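PDB 5NDX: glycosyl hydrolase from Rhizobium leguminosarum bv. trifolii, which probably hydrolyses O-glycosidic bonds as a family 39 glycoside hydrolase, and is the bacterial orthologue of human alpha-L-iduronidase. Local coordinates for residues K281-Y284 and A285-A289; I288-I291 and I292-D296; L442-D446 and E447-N451. The protein carries 2 engineered substitutions. All coordinates share one frame; numbering follows the deposited sequence.

Interaction 1: residues K281-Y284 and A285-A289; sequences KAYY and AGIIA
Ala285 brings its methyl CB to 3.5 Å from Ala282 O near the start of helix 282-300, the alpha helix that runs between strands 261-263 and 307-310 of the TIM barrel. Its small side chain suits a flank where Pro364 and Ser368 of helix 364-372 lie against it. Gly286 adds backbone alone: its N-H meets Ala282 O at 2.9 Å and nearly straight on (170°), an i to i+4 bond of the first turn. Ile287 continues the pattern, its N bonded to Tyr283 O, and its branched side chain serves two aromatic rings at once. Ile287 CD1 reaches the phenol end of Tyr283, 3.5 Å from Tyr283 OH, and the two side chains lean obliquely together; that hydroxyl is bonded to Asp416 O, so the ring is held from beyond the helix as well. The other branch of Ile287, CG2, comes to the edge of the Tyr284 ring, 3.9 Å from Tyr284 CD1. His279 meets Tyr284 edge-to-face. Ile288 covers a face of that same ring, while its N donates to Tyr284 O. With CG1 anti to the carbonyl carbon (chi1 -72°) and the chain extended beyond it, the methyl is carried back over the preceding turn. This places Ile288 CD1 3.7 Å from the centroid of the Tyr284 ring, 13° off its normal, in a CH-pi contact.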
# COMPACT_ATOMS: atom_id res chain seq x y z
N LYS A 281 3.73 11.67 9.94
CA LYS A 281 2.80 11.81 11.08
C LYS A 281 1.38 11.37 10.77
O LYS A 281 1.05 11.05 9.64
CB LYS A 281 2.88 13.27 11.58
CG LYS A 281 4.18 13.48 12.36
CD LYS A 281 4.43 14.89 12.85
CE LYS A 281 5.66 14.84 13.77
NZ LYS A 281 6.28 16.14 14.01
N ALA A 282 0.54 11.38 11.80
CA ALA A 282 -0.78 10.84 11.67
C ALA A 282 -1.63 11.55 10.62
O ALA A 282 -2.52 10.92 10.05
CB ALA A 282 -1.48 10.85 13.03
N TYR A 283 -1.28 12.79 10.26
CA TYR A 283 -2.00 13.47 9.21
C TYR A 283 -2.06 12.64 7.95
O TYR A 283 -3.09 12.59 7.30
CB TYR A 283 -1.39 14.85 8.90
CG TYR A 283 -2.01 15.51 7.68
CD1 TYR A 283 -1.55 15.23 6.41
CD2 TYR A 283 -3.09 16.37 7.80
CE1 TYR A 283 -2.12 15.80 5.28
CE2 TYR A 283 -3.68 16.93 6.68
CZ TYR A 283 -3.18 16.65 5.44
OH TYR A 283 -3.73 17.19 4.31
N TYR A 284 -0.94 12.01 7.60
CA TYR A 284 -0.88 11.25 6.38
C TYR A 284 -1.74 9.97 6.48
O TYR A 284 -2.37 9.63 5.53
CB TYR A 284 0.55 10.88 6.05
CG TYR A 284 0.82 10.27 4.67
CD1 TYR A 284 0.05 10.59 3.53
CD2 TYR A 284 1.92 9.44 4.49
CE1 TYR A 284 0.39 10.07 2.28
CE2 TYR A 284 2.22 8.91 3.27
CZ TYR A 284 1.47 9.21 2.15
OH TYR A 284 1.84 8.63 0.94
N ALA A 285 -1.77 9.33 7.64
CA ALA A 285 -2.65 8.19 7.81
C ALA A 285 -4.08 8.60 7.62
O ALA A 285 -4.86 7.90 6.96
CB ALA A 285 -2.44 7.57 9.19
N GLY A 286 -4.45 9.74 8.25
CA GLY A 286 -5.81 10.26 8.16
C GLY A 286 -6.22 10.57 6.74
O GLY A 286 -7.29 10.15 6.26
N ILE A 287 -5.34 11.26 6.05
CA ILE A 287 -5.62 11.72 4.70
C ILE A 287 -5.71 10.59 3.68
O ILE A 287 -6.54 10.65 2.78
CB ILE A 287 -4.62 12.84 4.27
CG1 ILE A 287 -5.32 13.83 3.33
CG2 ILE A 287 -3.46 12.30 3.50
CD1 ILE A 287 -6.27 14.74 4.10
N ILE A 288 -4.87 9.57 3.78
CA ILE A 288 -5.04 8.35 2.93
C ILE A 288 -6.43 7.72 3.14
O ILE A 288 -7.15 7.38 2.17
CB ILE A 288 -3.95 7.31 3.26
CG1 ILE A 288 -2.57 7.80 2.72
CG2 ILE A 288 -4.24 5.95 2.63
CD1 ILE A 288 -1.36 7.07 3.32
N ALA A 289 -6.83 7.58 4.41
CA ALA A 289 -8.10 7.00 4.70
C ALA A 289 -9.26 7.90 4.22
O ALA A 289 -10.29 7.41 3.71
CB ALA A 289 -8.22 6.64 6.17

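Interaction 2: residues I288-I291 and I292-D296; sequences IARI and IEQHD
The carbonyls of Ile288, Ala289, Arg290 and Ile291 accept the amides of Ile292, Glu293, Gln294 and His295, the regular i to i+4 bonding of the alpha helix, here helix 282-300 of the TIM barrel. Ile288 and Ile292 lie side by side with CG2 of the first 3.9 Å from CD1 of the second, an apolar pair, with Ile292 against Leu372 and Ile288 touching Ser368 of helix 364-372. Arg290, extended from CG to NE, crosses Gln294 obliquely: Gln294 NE2 stands 3.3 Å above the plane of the Arg290 guanidinium, the two planes 66° apart. Both nitrogens, Arg290 NE and Gln294 NE2, are donors and do not bond each other; Thr235 OG1 takes a bond from each, and Asp416 supplies the arginine's salt bridge. His295 turns back on its own helix, CG anti to the carbonyl carbon (chi1 -80°), and ring nitrogen and backbone N grip Ile291 O from opposite faces of its plane. A leucine here, without the ring nitrogen, would probably leave Ile291 O without its second, side-chain donor and disturb the packing against Phe307. The side-chain bond is nearly straight, His295 ND1 to Ile291 O 2.8 Å, with the oxygen in the plane of the imidazole.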
# COMPACT_ATOMS: atom_id res chain seq x y z
N ILE A 288 -4.87 9.57 3.78
CA ILE A 288 -5.04 8.35 2.93
C ILE A 288 -6.43 7.72 3.14
O ILE A 288 -7.15 7.38 2.17
CB ILE A 288 -3.95 7.31 3.26
CG1 ILE A 288 -2.57 7.80 2.72
CG2 ILE A 288 -4.24 5.95 2.63
CD1 ILE A 288 -1.36 7.07 3.32
N ALA A 289 -6.83 7.58 4.41
CA ALA A 289 -8.10 7.00 4.70
C ALA A 289 -9.26 7.90 4.22
O ALA A 289 -10.29 7.41 3.71
CB ALA A 289 -8.22 6.64 6.17
N ARG A 290 -9.09 9.21 4.38
CA ARG A 290 -10.08 10.15 3.95
C ARG A 290 -10.30 10.11 2.43
O ARG A 290 -11.44 10.13 1.98
CB ARG A 290 -9.70 11.56 4.42
CG ARG A 290 -10.43 12.68 3.74
CD ARG A 290 -10.18 13.95 4.51
NE ARG A 290 -10.65 15.12 3.81
CZ ARG A 290 -11.74 15.84 4.10
NH1 ARG A 290 -12.55 15.55 5.06
NH2 ARG A 290 -12.02 16.86 3.32
N ILE A 291 -9.23 10.07 1.67
CA ILE A 291 -9.30 9.90 0.21
C ILE A 291 -10.04 8.59 -0.19
O ILE A 291 -10.95 8.58 -1.05
CB ILE A 291 -7.92 9.94 -0.38
CG1 ILE A 291 -7.39 11.38 -0.37
CG2 ILE A 291 -7.88 9.41 -1.81
CD1 ILE A 291 -5.90 11.47 -0.53
N ILE A 292 -9.69 7.52 0.49
CA ILE A 292 -10.38 6.26 0.30
C ILE A 292 -11.86 6.37 0.60
O ILE A 292 -12.71 5.95 -0.22
CB ILE A 292 -9.70 5.13 1.10
CG1 ILE A 292 -8.37 4.78 0.39
CG2 ILE A 292 -10.65 3.94 1.28
CD1 ILE A 292 -7.35 4.03 1.24
N GLU A 293 -12.20 6.94 1.76
CA GLU A 293 -13.61 7.00 2.12
C GLU A 293 -14.43 7.86 1.13
O GLU A 293 -15.58 7.53 0.82
CB GLU A 293 -13.77 7.47 3.56
CG GLU A 293 -15.19 7.40 4.08
CD GLU A 293 -16.06 8.62 3.77
OE1 GLU A 293 -15.54 9.69 3.40
OE2 GLU A 293 -17.29 8.49 3.98
N GLN A 294 -13.84 8.95 0.66
CA GLN A 294 -14.48 9.78 -0.35
C GLN A 294 -14.74 9.01 -1.66
O GLN A 294 -15.80 9.17 -2.28
CB GLN A 294 -13.63 11.02 -0.66
CG GLN A 294 -13.60 12.07 0.44
CD GLN A 294 -12.46 13.08 0.26
OE1 GLN A 294 -11.55 12.90 -0.51
NE2 GLN A 294 -12.49 14.10 1.04
N HIS A 295 -13.78 8.23 -2.11
CA HIS A 295 -14.01 7.40 -3.29
C HIS A 295 -15.13 6.38 -3.05
O HIS A 295 -15.98 6.16 -3.92
CB HIS A 295 -12.72 6.69 -3.72
CG HIS A 295 -11.79 7.56 -4.48
ND1 HIS A 295 -11.02 8.52 -3.88
CD2 HIS A 295 -11.52 7.62 -5.82
CE1 HIS A 295 -10.32 9.16 -4.81
NE2 HIS A 295 -10.60 8.62 -5.99
N ASP A 296 -15.14 5.75 -1.88
CA ASP A 296 -16.17 4.79 -1.56
C ASP A 296 -17.57 5.44 -1.51
O ASP A 296 -18.52 4.93 -2.13
CB ASP A 296 -15.87 4.07 -0.24
CG ASP A 296 -16.82 2.90 0.02
OD1 ASP A 296 -16.83 1.89 -0.73
OD2 ASP A 296 -17.55 3.01 0.98
O HOH W 1 -13.70 11.20 4.10

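Interaction 3: residues L442-D446 and E447-N451; sequences LLRID and EEFTN
Asp446 folds its carboxylate over the chain that follows, making an Asx turn: OD1 of Asp446 accepts Glu448 N at 2.8 Å, from above the carboxylate plane, and takes a weak bond from Phe449 N. The backbone makes a type I turn here, Glu447 and Glu448 at the corners. Aspartate fits because its short side chain, at chi1 66°, reaches these amides while its other oxygen remains for Arg444. That arginine bends twice along its chain to bring NH1 to 2.9 Å from Asp446 OD2 in a salt bridge on the anti side of the oxygen; NE and NH2 are bonded to Thr520 OG1 and Asp513 O. Phe449 lies alongside Asp446 and turns its ring edge to the carboxylate, Phe449 CD2 3.5 Å from Asp446 OD1, where the slightly positive ring edge probably suits a carboxylate. Phe449 CB packs 3.8 Å from Arg444 CG, so the arginine's aliphatic part is used too. Beyond it Thr450 OG1 donates to Arg444 O at 2.6 Å. The turn follows strand 436-445, which lies between strands 493-503 and 518-526 of the sheet, while Ile445 and Thr450 rest on helix 364-372, and helix 452-457 follows directly.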
# COMPACT_ATOMS: atom_id res chain seq x y z
N LEU A 442 -8.88 -2.26 19.68
CA LEU A 442 -8.86 -0.88 19.23
C LEU A 442 -7.44 -0.50 18.85
O LEU A 442 -6.57 -0.47 19.70
CB LEU A 442 -9.35 0.03 20.34
CG LEU A 442 -10.69 -0.36 20.97
CD1 LEU A 442 -10.89 0.41 22.26
CD2 LEU A 442 -11.85 -0.17 20.02
N LEU A 443 -7.21 -0.25 17.57
CA LEU A 443 -5.91 0.18 17.08
C LEU A 443 -5.98 1.69 16.72
O LEU A 443 -7.00 2.14 16.18
CB LEU A 443 -5.57 -0.61 15.83
CG LEU A 443 -5.46 -2.10 16.01
CD1 LEU A 443 -5.54 -2.79 14.67
CD2 LEU A 443 -4.11 -2.40 16.64
N ARG A 444 -4.90 2.42 16.97
CA ARG A 444 -4.87 3.86 16.82
C ARG A 444 -3.56 4.34 16.26
O ARG A 444 -2.47 3.92 16.71
CB ARG A 444 -5.10 4.53 18.19
CG ARG A 444 -4.96 6.05 18.30
CD ARG A 444 -5.91 6.81 17.43
NE ARG A 444 -7.30 6.64 17.80
CZ ARG A 444 -7.87 7.19 18.89
NH1 ARG A 444 -7.19 7.92 19.76
NH2 ARG A 444 -9.16 6.99 19.11
N ILE A 445 -3.70 5.21 15.28
CA ILE A 445 -2.63 6.04 14.78
C ILE A 445 -2.99 7.51 15.09
O ILE A 445 -3.94 8.04 14.53
CB ILE A 445 -2.39 5.89 13.25
CG1 ILE A 445 -2.19 4.43 12.89
CG2 ILE A 445 -1.15 6.70 12.86
CD1 ILE A 445 -2.24 4.15 11.42
N ASP A 446 -2.21 8.13 15.96
CA ASP A 446 -2.39 9.53 16.29
C ASP A 446 -1.06 9.98 16.88
O ASP A 446 -0.06 9.24 16.86
CB ASP A 446 -3.61 9.82 17.16
CG ASP A 446 -3.52 9.22 18.58
OD1 ASP A 446 -2.38 8.87 19.01
OD2 ASP A 446 -4.59 9.13 19.30
N GLU A 447 -1.06 11.15 17.44
CA GLU A 447 0.11 11.73 18.04
C GLU A 447 0.70 10.97 19.23
O GLU A 447 1.91 11.07 19.50
CB GLU A 447 -0.32 13.18 18.36
CG GLU A 447 0.42 13.98 19.32
CD GLU A 447 -0.23 15.37 19.48
OE1 GLU A 447 -1.36 15.47 20.00
OE2 GLU A 447 0.40 16.34 19.05
N GLU A 448 -0.13 10.21 19.94
CA GLU A 448 0.35 9.39 21.07
C GLU A 448 0.55 7.88 20.72
O GLU A 448 1.11 7.14 21.50
CB GLU A 448 -0.65 9.43 22.24
CG GLU A 448 -1.05 10.83 22.72
CD GLU A 448 -2.04 10.81 23.93
OE1 GLU A 448 -2.95 9.92 24.08
OE2 GLU A 448 -1.93 11.72 24.77
N PHE A 449 0.04 7.41 19.58
CA PHE A 449 0.04 6.00 19.27
C PHE A 449 0.50 5.76 17.85
O PHE A 449 -0.01 6.39 16.91
CB PHE A 449 -1.39 5.42 19.49
CG PHE A 449 -1.84 5.39 20.95
CD1 PHE A 449 -1.56 4.30 21.74
CD2 PHE A 449 -2.52 6.45 21.50
CE1 PHE A 449 -1.90 4.30 23.09
CE2 PHE A 449 -2.91 6.46 22.85
CZ PHE A 449 -2.58 5.36 23.65
N THR A 450 1.39 4.79 17.66
CA THR A 450 1.93 4.45 16.35
C THR A 450 2.60 5.70 15.75
O THR A 450 2.33 6.10 14.60
CB THR A 450 0.86 3.87 15.38
OG1 THR A 450 -0.07 3.05 16.08
CG2 THR A 450 1.53 3.10 14.26
N ASN A 451 3.47 6.28 16.55
CA ASN A 451 3.96 7.66 16.42
C ASN A 451 5.50 7.72 16.49
O ASN A 451 6.05 8.50 17.29
CB ASN A 451 3.33 8.48 17.58
CG ASN A 451 3.78 8.00 18.96
OD1 ASN A 451 4.22 6.87 19.14
ND2 ASN A 451 3.72 8.89 19.92
O HOH W 2 1.07 8.73 14.45
O HOH W 3 -4.75 9.78 21.84

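How the interactions relate
Interactions 1 and 2 are successive parts of helix 282-300, sharing Ile288 and Ala289, with centres 11 Å apart. Asp416 ties them together from outside, receiving Tyr283 OH on its carbonyl and Arg290 NE on its carboxylate. Interaction 3 lies where strand 436-445 of the mixed beta sheet runs into a turn, yet it touches interaction 1 directly: Ala282 CB lies 3.6 Å from Asp446 CA, and Ala285 CB 4.0 Å from Ile445 CG2, small methyls that let turn and helix come close. Interaction 2 stands off from it, nearest atoms about 8 Å apart. Helix 364-372 contacts all three. None of the three lines the ligand pocket; the side chains of Tyr284 and Ile291 are about 9 and 13 Å from a bound coumarin glycoside.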